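Side-chain contacts in GCN5-related N-acetyltransferase (Streptococcus suis, PDB 3G3S), which probably transfers an acetyl group from acetyl-CoA to the amine of an acceptor whose identity is not established: residues A[85-90]-A[244-249]; A[140-145]-A[190-195]; A[173-178]-A[206-211]. All coordinates share one frame; numbering follows the deposited sequence.

Contact 1 (A[85-90]-A[244-249])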
loop_
_atom_site.group_PDB
_atom_site.type_symbol
_atom_site.label_atom_id
_atom_site.label_comp_id
_atom_site.label_asym_id
_atom_site.label_seq_id
_atom_site.Cartn_x
_atom_site.Cartn_y
_atom_site.Cartn_z
ATOM N N LEU A 85 -24.829 11.695 -17.233
ATOM C CA LEU A 85 -24.113 12.957 -17.439
ATOM C C LEU A 85 -23.221 12.876 -18.666
ATOM O O LEU A 85 -23.160 13.799 -19.458
ATOM C CB LEU A 85 -23.288 13.326 -16.210
ATOM C CG LEU A 85 -22.522 14.651 -16.328
ATOM C CD1 LEU A 85 -23.537 15.777 -16.520
ATOM C CD2 LEU A 85 -21.564 14.886 -15.109
ATOM N N ILE A 86 -22.498 11.775 -18.801
ATOM C CA ILE A 86 -21.617 11.571 -19.948
ATOM C C ILE A 86 -22.424 11.711 -21.248
ATOM O O ILE A 86 -22.033 12.415 -22.165
ATOM C CB ILE A 86 -20.925 10.142 -19.890
ATOM C CG1 ILE A 86 -19.933 10.055 -18.713
ATOM C CG2 ILE A 86 -20.174 9.852 -21.157
ATOM C CD1 ILE A 86 -19.470 8.608 -18.318
ATOM N N GLU A 87 -23.566 11.030 -21.314
ATOM C CA GLU A 87 -24.365 11.013 -22.543
ATOM C C GLU A 87 -24.946 12.369 -22.812
ATOM O O GLU A 87 -24.993 12.797 -23.954
ATOM C CB GLU A 87 -25.461 9.985 -22.486
ATOM C CG GLU A 87 -24.881 8.562 -22.477
ATOM C CD GLU A 87 -25.899 7.493 -22.394
ATOM O OE1 GLU A 87 -27.095 7.808 -22.426
ATOM O OE2 GLU A 87 -25.500 6.317 -22.286
ATOM N N GLU A 88 -25.398 13.022 -21.761
ATOM C CA GLU A 88 -25.967 14.350 -21.874
ATOM C C GLU A 88 -24.962 15.375 -22.376
ATOM O O GLU A 88 -25.261 16.175 -23.281
ATOM C CB GLU A 88 -26.508 14.806 -20.516
ATOM C CG GLU A 88 -26.996 16.254 -20.513
ATOM C CD GLU A 88 -27.645 16.630 -19.219
ATOM O OE1 GLU A 88 -28.844 16.312 -19.061
ATOM O OE2 GLU A 88 -26.962 17.253 -18.386
ATOM N N VAL A 89 -23.789 15.383 -21.762
ATOM C CA VAL A 89 -22.759 16.362 -22.106
ATOM C C VAL A 89 -22.139 16.164 -23.496
ATOM O O VAL A 89 -21.876 17.144 -24.196
ATOM C CB VAL A 89 -21.623 16.380 -21.074
ATOM C CG1 VAL A 89 -20.449 17.275 -21.563
ATOM C CG2 VAL A 89 -22.121 16.828 -19.680
ATOM N N TYR A 90 -21.932 14.922 -23.913
ATOM C CA TYR A 90 -21.190 14.618 -25.144
ATOM C C TYR A 90 -21.983 14.037 -26.325
ATOM O O TYR A 90 -21.458 13.971 -27.436
ATOM C CB TYR A 90 -20.012 13.688 -24.812
ATOM C CG TYR A 90 -19.034 14.285 -23.816
ATOM C CD1 TYR A 90 -18.091 15.240 -24.206
ATOM C CD2 TYR A 90 -19.068 13.923 -22.474
ATOM C CE1 TYR A 90 -17.212 15.810 -23.284
ATOM C CE2 TYR A 90 -18.179 14.478 -21.556
ATOM C CZ TYR A 90 -17.267 15.423 -21.954
ATOM O OH TYR A 90 -16.400 15.943 -21.019
ATOM N N GLN A 244 -21.031 -0.951 -17.916
ATOM C CA GLN A 244 -21.002 0.145 -18.877
ATOM C C GLN A 244 -19.652 0.849 -19.004
ATOM O O GLN A 244 -19.003 1.167 -18.010
ATOM C CB GLN A 244 -22.037 1.231 -18.508
ATOM C CG GLN A 244 -23.512 0.754 -18.490
ATOM C CD GLN A 244 -24.519 1.892 -18.332
ATOM O OE1 GLN A 244 -24.165 3.079 -18.411
ATOM N NE2 GLN A 244 -25.792 1.529 -18.108
ATOM N N ALA A 245 -19.273 1.147 -20.242
ATOM C CA ALA A 245 -18.045 1.880 -20.539
ATOM C C ALA A 245 -18.305 2.795 -21.725
ATOM O O ALA A 245 -19.256 2.561 -22.509
ATOM C CB ALA A 245 -16.849 0.911 -20.827
ATOM N N TYR A 246 -17.468 3.831 -21.820
ATOM C CA TYR A 246 -17.512 4.818 -22.895
ATOM C C TYR A 246 -16.119 5.160 -23.407
ATOM O O TYR A 246 -15.157 5.130 -22.653
ATOM C CB TYR A 246 -18.169 6.128 -22.416
ATOM C CG TYR A 246 -19.617 6.025 -22.004
ATOM C CD1 TYR A 246 -19.977 5.690 -20.696
ATOM C CD2 TYR A 246 -20.631 6.293 -22.906
ATOM C CE1 TYR A 246 -21.287 5.626 -20.308
ATOM C CE2 TYR A 246 -21.951 6.220 -22.525
ATOM C CZ TYR A 246 -22.277 5.866 -21.237
ATOM O OH TYR A 246 -23.602 5.785 -20.904
ATOM N N GLU A 247 -16.043 5.505 -24.689
ATOM C CA GLU A 247 -14.862 6.046 -25.348
ATOM C C GLU A 247 -15.295 7.256 -26.129
ATOM O O GLU A 247 -16.462 7.358 -26.503
ATOM C CB GLU A 247 -14.357 5.112 -26.401
ATOM C CG GLU A 247 -13.521 3.992 -25.911
ATOM C CD GLU A 247 -13.367 2.936 -26.975
ATOM O OE1 GLU A 247 -13.931 3.128 -28.086
ATOM O OE2 GLU A 247 -12.716 1.908 -26.682
ATOM N N TRP A 248 -14.345 8.107 -26.454
ATOM C CA TRP A 248 -14.648 9.248 -27.309
ATOM C C TRP A 248 -14.807 8.706 -28.730
ATOM O O TRP A 248 -14.166 7.716 -29.095
ATOM C CB TRP A 248 -13.554 10.288 -27.281
ATOM C CG TRP A 248 -13.192 10.850 -25.929
ATOM C CD1 TRP A 248 -11.958 10.912 -25.400
ATOM C CD2 TRP A 248 -14.081 11.397 -24.939
ATOM N NE1 TRP A 248 -11.993 11.477 -24.166
ATOM C CE2 TRP A 248 -13.287 11.778 -23.847
ATOM C CE3 TRP A 248 -15.465 11.619 -24.884
ATOM C CZ2 TRP A 248 -13.813 12.371 -22.723
ATOM C CZ3 TRP A 248 -15.997 12.207 -23.756
ATOM C CH2 TRP A 248 -15.174 12.580 -22.697
ATOM N N ARG A 249 -15.749 9.286 -29.471
ATOM C CA ARG A 249 -16.007 9.002 -30.886
ATOM C C ARG A 249 -15.569 10.237 -31.601
ATOM O O ARG A 249 -15.923 11.352 -31.161
ATOM C CB ARG A 249 -17.498 8.803 -31.238
ATOM C CG ARG A 249 -18.005 7.380 -31.299
ATOM O OXT ARG A 249 -14.920 10.132 -32.639
HETATM O O HOH W 1 -26.457 4.383 -20.064
#
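W248 presents the edge of its indole to the face of Y90, and two residues back along the same strand Y246 is held by I86 and E87. The motif is a helix laid over a sheet in the alpha/beta fold of an acetyltransferase of the GNAT family: helix 80-90 covers strand 239-248, which pairs with strands 73-77 and 94-102.

The aromatic pair is T-shaped, with the Y90 ring and the six-membered ring of W248 inclined at 60° and their centroids 4.6 Å apart. CZ3 of W248 comes down over the middle of the Y90 ring, while CG1 of V89 backs the other face. The polar ends have other partners, Y90 OH hydrogen-bonding to E69 and W248 NE1 to the carbonyl oxygen of C68.

Y246 is gripped differently. The methyl CG2 of I86 lies over its face in a CH-pi contact, 4.0 Å from the ring centroid, and CD1 of I86 touches Y246 CD1 at 3.8 Å.

E87 arrives at the phenol end. CG lies beside the backbone N (chi1 -67°) and the chain runs on extended, which carries the carboxylate to the ring edge, its plane turned 70° from the ring. Y246 OH donates to E87 OE2; the modelled separation of 2.4 Å is so short that its exact value is doubtful. Water 1 also donates to E87 OE2 and to Q244 OE1, at 3.1 Å each.

Contact 2 (A[140-145]-A[190-195])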
loop_
_atom_site.group_PDB
_atom_site.type_symbol
_atom_site.label_atom_id
_atom_site.label_comp_id
_atom_site.label_asym_id
_atom_site.label_seq_id
_atom_site.Cartn_x
_atom_site.Cartn_y
_atom_site.Cartn_z
ATOM N N GLU A 140 5.115 -0.548 -32.297
ATOM C CA GLU A 140 3.860 -0.716 -33.012
ATOM C C GLU A 140 2.684 -0.349 -32.129
ATOM O O GLU A 140 2.665 -0.643 -30.928
ATOM C CB GLU A 140 3.703 -2.151 -33.497
ATOM C CG GLU A 140 4.724 -2.582 -34.533
ATOM C CD GLU A 140 4.611 -1.799 -35.817
ATOM O OE1 GLU A 140 3.509 -1.280 -36.112
ATOM O OE2 GLU A 140 5.622 -1.705 -36.541
ATOM N N GLU A 141 1.687 0.290 -32.725
ATOM C CA GLU A 141 0.533 0.697 -31.966
ATOM C C GLU A 141 -0.186 -0.521 -31.396
ATOM O O GLU A 141 -0.686 -0.457 -30.288
ATOM C CB GLU A 141 -0.431 1.540 -32.818
ATOM C CG GLU A 141 -1.725 1.908 -32.096
ATOM N N TRP A 142 -0.192 -1.644 -32.109
ATOM C CA TRP A 142 -0.926 -2.809 -31.640
ATOM C C TRP A 142 -0.373 -3.384 -30.333
ATOM O O TRP A 142 -1.141 -3.897 -29.536
ATOM C CB TRP A 142 -0.968 -3.934 -32.688
ATOM C CG TRP A 142 0.313 -4.724 -32.821
ATOM C CD1 TRP A 142 1.335 -4.479 -33.682
ATOM C CD2 TRP A 142 0.690 -5.875 -32.062
ATOM N NE1 TRP A 142 2.327 -5.402 -33.510
ATOM C CE2 TRP A 142 1.957 -6.284 -32.530
ATOM C CE3 TRP A 142 0.078 -6.604 -31.042
ATOM C CZ2 TRP A 142 2.640 -7.382 -31.998
ATOM C CZ3 TRP A 142 0.753 -7.706 -30.510
ATOM C CH2 TRP A 142 2.024 -8.076 -30.993
ATOM N N SER A 143 0.936 -3.289 -30.114
ATOM C CA SER A 143 1.570 -3.892 -28.928
ATOM C C SER A 143 1.961 -2.919 -27.821
ATOM O O SER A 143 2.333 -3.318 -26.727
ATOM C CB SER A 143 2.828 -4.649 -29.373
ATOM O OG SER A 143 3.702 -3.787 -30.069
ATOM N N ARG A 144 1.830 -1.631 -28.059
ATOM C CA ARG A 144 2.372 -0.686 -27.111
ATOM C C ARG A 144 1.785 -0.709 -25.718
ATOM O O ARG A 144 2.513 -0.468 -24.773
ATOM C CB ARG A 144 2.358 0.725 -27.705
ATOM C CG ARG A 144 1.058 1.338 -27.929
ATOM C CD ARG A 144 1.270 2.736 -28.508
ATOM N NE ARG A 144 0.034 3.516 -28.489
ATOM C CZ ARG A 144 -0.051 4.814 -28.796
ATOM N NH1 ARG A 144 1.020 5.520 -29.181
ATOM N NH2 ARG A 144 -1.239 5.412 -28.735
ATOM N N ASP A 145 0.501 -1.031 -25.574
ATOM C CA ASP A 145 -0.100 -1.115 -24.243
ATOM C C ASP A 145 0.426 -2.279 -23.404
ATOM O O ASP A 145 0.143 -2.354 -22.207
ATOM C CB ASP A 145 -1.618 -1.213 -24.348
ATOM C CG ASP A 145 -2.245 0.072 -24.828
ATOM O OD1 ASP A 145 -1.588 1.134 -24.734
ATOM O OD2 ASP A 145 -3.398 0.007 -25.294
ATOM N N ASP A 190 -2.638 -8.971 -26.458
ATOM C CA ASP A 190 -2.741 -8.460 -27.824
ATOM C C ASP A 190 -2.105 -9.433 -28.829
ATOM O O ASP A 190 -1.079 -10.054 -28.518
ATOM C CB ASP A 190 -2.000 -7.138 -27.921
ATOM C CG ASP A 190 -2.692 -5.992 -27.180
ATOM O OD1 ASP A 190 -3.812 -5.633 -27.592
ATOM O OD2 ASP A 190 -2.084 -5.398 -26.250
ATOM N N THR A 191 -2.708 -9.565 -30.015
ATOM C CA THR A 191 -2.155 -10.357 -31.089
ATOM C C THR A 191 -2.178 -9.558 -32.373
ATOM O O THR A 191 -3.165 -8.903 -32.677
ATOM C CB THR A 191 -2.927 -11.634 -31.267
ATOM O OG1 THR A 191 -2.870 -12.354 -30.031
ATOM C CG2 THR A 191 -2.340 -12.496 -32.405
ATOM N N ARG A 192 -1.100 -9.627 -33.148
ATOM C CA ARG A 192 -1.031 -8.864 -34.373
ATOM C C ARG A 192 -2.098 -9.412 -35.346
ATOM O O ARG A 192 -2.332 -10.614 -35.404
ATOM C CB ARG A 192 0.391 -8.885 -34.913
ATOM C CG ARG A 192 0.656 -7.706 -35.776
ATOM C CD ARG A 192 2.071 -7.677 -36.223
ATOM N NE ARG A 192 2.408 -8.735 -37.170
ATOM C CZ ARG A 192 3.641 -8.953 -37.616
ATOM N NH1 ARG A 192 4.638 -8.249 -37.136
ATOM N NH2 ARG A 192 3.882 -9.923 -38.494
ATOM N N GLU A 193 -2.769 -8.526 -36.070
ATOM C CA GLU A 193 -3.931 -8.911 -36.922
ATOM C C GLU A 193 -3.696 -10.131 -37.793
ATOM O O GLU A 193 -4.515 -11.062 -37.833
ATOM C CB GLU A 193 -4.357 -7.726 -37.800
ATOM N N ASP A 194 -2.536 -10.149 -38.444
ATOM C CA ASP A 194 -2.174 -11.241 -39.343
ATOM C C ASP A 194 -1.895 -12.568 -38.648
ATOM O O ASP A 194 -1.794 -13.579 -39.323
ATOM C CB ASP A 194 -0.991 -10.843 -40.256
ATOM C CG ASP A 194 0.244 -10.415 -39.499
ATOM O OD1 ASP A 194 0.140 -9.847 -38.379
ATOM O OD2 ASP A 194 1.338 -10.619 -40.058
ATOM N N TYR A 195 -1.780 -12.573 -37.322
ATOM C CA TYR A 195 -1.564 -13.795 -36.564
ATOM C C TYR A 195 -2.731 -14.183 -35.657
ATOM O O TYR A 195 -2.607 -15.111 -34.857
ATOM C CB TYR A 195 -0.298 -13.643 -35.749
ATOM C CG TYR A 195 0.928 -13.901 -36.565
ATOM C CD1 TYR A 195 1.494 -12.895 -37.339
ATOM C CD2 TYR A 195 1.511 -15.166 -36.581
ATOM C CE1 TYR A 195 2.617 -13.130 -38.096
ATOM C CE2 TYR A 195 2.638 -15.412 -37.330
ATOM C CZ TYR A 195 3.194 -14.387 -38.098
ATOM O OH TYR A 195 4.345 -14.594 -38.843
HETATM O O HOH W 2 4.973 -6.648 -34.453
#
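W142 packs against R192 and D190 where strand 184-191 of the GNAT fold ends and the chain turns toward helix 200-214. In relatives the start of that helix and the turn before it cradle the pyrophosphate of acetyl-CoA, and the same is probable here.

Apolar packing comes first. The indole is sandwiched: CB of R192 lies 3.8 Å above one face, over its centre, and CB of the adjacent S143 backs the other. The methylene CG of R192 sits over the five-membered ring in a CH-pi contact, 3.8 Å from the centroid, and CD reaches W142 NE1 at 3.5 Å. W142 adopts the crowded position, CG between the backbone N and the carbonyl carbon (chi1 76°), which turns the ring toward the strand. The edge of its six-membered ring meets D190: CE3 lies 3.8 Å from D190 CB, and CZ3 lies 3.6 Å from the backbone oxygen D190 O, which sits near the ring plane. A cacodylate ion, probably from the crystallisation liquor, is bound near the D190 side chain.

Polar contacts gather at the indole nitrogen and the guanidinium. Water 2, in the indole plane, accepts from W142 NE1 and from R192 NH1, 3.1 Å from each. A bend at chi3 (69°) turns the R192 head away from the ring and into a side-on salt bridge: NE to D194 OD1 at 2.8 Å, NH2 to OD2 at 3.1 Å, each oxygen using its syn lone pair. Q170 takes NH1 as well.

The arginine appears to divide its roles. Its hydrocarbon stem does the work of a nonpolar side chain against the tryptophan, while its charge is probably largely balanced by D194, and the guanidinium is turned 80° from the indole instead of lying flat on it.

Contact 3 (A[173-178]-A[206-211]); sequences SGASSY and AQLILA
L208 reaches from helix 200-214 onto strand 170-181 and meets the chain at A175 and S176, a buried helix-on-sheet contact in the core of the acetyltransferase fold. At its base, CB faces the methyl of A175, with L208 CB and A175 CB 4.1 Å apart. CG follows on, placed opposite L208's own backbone N (chi1 179°), which sends the side chain toward the strand; its nearest strand atom is the carbonyl oxygen of A175, 4.2 Å away. The tip CD2 does most of the touching. It lies 3.5 Å from A175 C and 3.5 Å from S176 N, with A175 O no farther, so the methyl rests on the flat of the peptide group rather than against one end of it. L208 CD2 also meets A175 CB at 3.9 Å.

S176 points away; its OG is hydrogen-bonded chiefly to L146 O, with L161 O as a second partner. L208 also packs on I185 and I187 of the adjoining strand 184-191, and A175 touches C204 one turn earlier in the helix. Helix 200-214 therefore packs over two neighbouring strands, with helix 110-118 packed along its flank against A206, Q207, I209 and L210.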
loop_
_atom_site.group_PDB
_atom_site.type_symbol
_atom_site.label_atom_id
_atom_site.label_comp_id
_atom_site.label_asym_id
_atom_site.label_seq_id
_atom_site.Cartn_x
_atom_site.Cartn_y
_atom_site.Cartn_z
ATOM N N SER A 173 2.496 -11.572 -30.749
ATOM C CA SER A 173 1.473 -11.655 -29.722
ATOM C C SER A 173 2.147 -11.444 -28.377
ATOM O O SER A 173 3.382 -11.590 -28.254
ATOM C CB SER A 173 0.738 -13.018 -29.762
ATOM O OG SER A 173 -0.357 -12.978 -28.854
ATOM N N GLY A 174 1.349 -11.084 -27.371
ATOM C CA GLY A 174 1.881 -10.837 -26.046
ATOM C C GLY A 174 0.802 -10.690 -24.996
ATOM O O GLY A 174 -0.377 -10.345 -25.296
ATOM N N ALA A 175 1.194 -11.025 -23.768
ATOM C CA ALA A 175 0.335 -10.911 -22.590
ATOM C C ALA A 175 1.191 -10.228 -21.561
ATOM O O ALA A 175 2.269 -10.719 -21.229
ATOM C CB ALA A 175 -0.113 -12.254 -22.090
ATOM N N SER A 176 0.752 -9.079 -21.068
ATOM C CA SER A 176 1.593 -8.292 -20.163
ATOM C C SER A 176 0.782 -7.477 -19.176
ATOM O O SER A 176 -0.439 -7.445 -19.223
ATOM C CB SER A 176 2.520 -7.363 -20.980
ATOM O OG SER A 176 3.400 -6.605 -20.175
ATOM N N SER A 177 1.489 -6.856 -18.245
ATOM C CA SER A 177 0.861 -6.076 -17.234
ATOM C C SER A 177 0.520 -4.685 -17.768
ATOM O O SER A 177 1.420 -3.906 -18.032
ATOM C CB SER A 177 1.791 -5.943 -16.040
ATOM O OG SER A 177 3.063 -5.519 -16.458
ATOM N N TYR A 178 -0.768 -4.407 -17.939
ATOM C CA TYR A 178 -1.226 -3.051 -18.295
ATOM C C TYR A 178 -1.002 -2.096 -17.107
ATOM O O TYR A 178 -0.738 -0.855 -17.252
ATOM C CB TYR A 178 -2.710 -3.117 -18.607
ATOM C CG TYR A 178 -3.326 -1.805 -19.105
ATOM C CD1 TYR A 178 -3.302 -1.476 -20.473
ATOM C CD2 TYR A 178 -3.966 -0.943 -18.243
ATOM C CE1 TYR A 178 -3.882 -0.288 -20.941
ATOM C CE2 TYR A 178 -4.546 0.264 -18.710
ATOM C CZ TYR A 178 -4.502 0.572 -20.053
ATOM O OH TYR A 178 -5.083 1.750 -20.496
ATOM N N ALA A 206 -1.694 -17.807 -20.720
ATOM C CA ALA A 206 -1.462 -18.923 -19.800
ATOM C C ALA A 206 -0.110 -18.778 -19.127
ATOM O O ALA A 206 -0.008 -18.902 -17.913
ATOM C CB ALA A 206 -1.597 -20.289 -20.520
ATOM N N GLN A 207 0.923 -18.493 -19.911
ATOM C CA GLN A 207 2.285 -18.328 -19.378
ATOM C C GLN A 207 2.379 -17.203 -18.373
ATOM O O GLN A 207 3.009 -17.339 -17.332
ATOM C CB GLN A 207 3.243 -18.040 -20.524
ATOM C CG GLN A 207 4.740 -17.830 -20.180
ATOM C CD GLN A 207 5.450 -19.126 -19.884
ATOM O OE1 GLN A 207 5.196 -19.757 -18.859
ATOM N NE2 GLN A 207 6.356 -19.519 -20.761
ATOM N N LEU A 208 1.788 -16.060 -18.714
ATOM C CA LEU A 208 1.802 -14.911 -17.810
ATOM C C LEU A 208 1.138 -15.247 -16.468
ATOM O O LEU A 208 1.692 -14.932 -15.413
ATOM C CB LEU A 208 1.102 -13.710 -18.458
ATOM C CG LEU A 208 1.029 -12.430 -17.616
ATOM C CD1 LEU A 208 2.409 -12.008 -17.156
ATOM C CD2 LEU A 208 0.326 -11.312 -18.373
ATOM N N ILE A 209 -0.039 -15.874 -16.526
ATOM C CA ILE A 209 -0.794 -16.283 -15.327
ATOM C C ILE A 209 0.125 -17.153 -14.486
ATOM O O ILE A 209 0.337 -16.888 -13.318
ATOM C CB ILE A 209 -2.098 -17.033 -15.698
ATOM C CG1 ILE A 209 -3.103 -16.052 -16.325
ATOM C CG2 ILE A 209 -2.727 -17.754 -14.446
ATOM C CD1 ILE A 209 -4.329 -16.665 -16.998
ATOM N N LEU A 210 0.718 -18.176 -15.103
ATOM C CA LEU A 210 1.653 -19.070 -14.400
ATOM C C LEU A 210 2.837 -18.320 -13.778
ATOM O O LEU A 210 3.239 -18.608 -12.645
ATOM C CB LEU A 210 2.156 -20.165 -15.344
ATOM C CG LEU A 210 1.168 -21.270 -15.680
ATOM C CD1 LEU A 210 1.699 -22.117 -16.836
ATOM C CD2 LEU A 210 0.884 -22.154 -14.450
ATOM N N ALA A 211 3.372 -17.344 -14.511
ATOM C CA ALA A 211 4.451 -16.504 -14.009
ATOM C C ALA A 211 3.996 -15.711 -12.773
ATOM O O ALA A 211 4.755 -15.546 -11.800
ATOM C CB ALA A 211 4.931 -15.553 -15.099
#

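From the N terminus the chain first reaches 85-90, the opening half of contact 1, which closes only when the last strand arrives at 244-249, a loop of 153 intervening residues. Both other contacts lie within that span. Contact 2 opens at 140-145 and contact 3 at 173-178; contact 2 then closes at 190-195, before contact 3 closes at 206-211, so the two cross. They also touch: T191 OG1 and S173 OG lie 2.8 Å apart, a probable hydrogen bond between neighbouring strands. Contact 1 ties a helix to the sheet about 31 Å, centre to centre, from contact 3, while contacts 2 and 3 join a loop and a helix to strands 170-181 and 184-191.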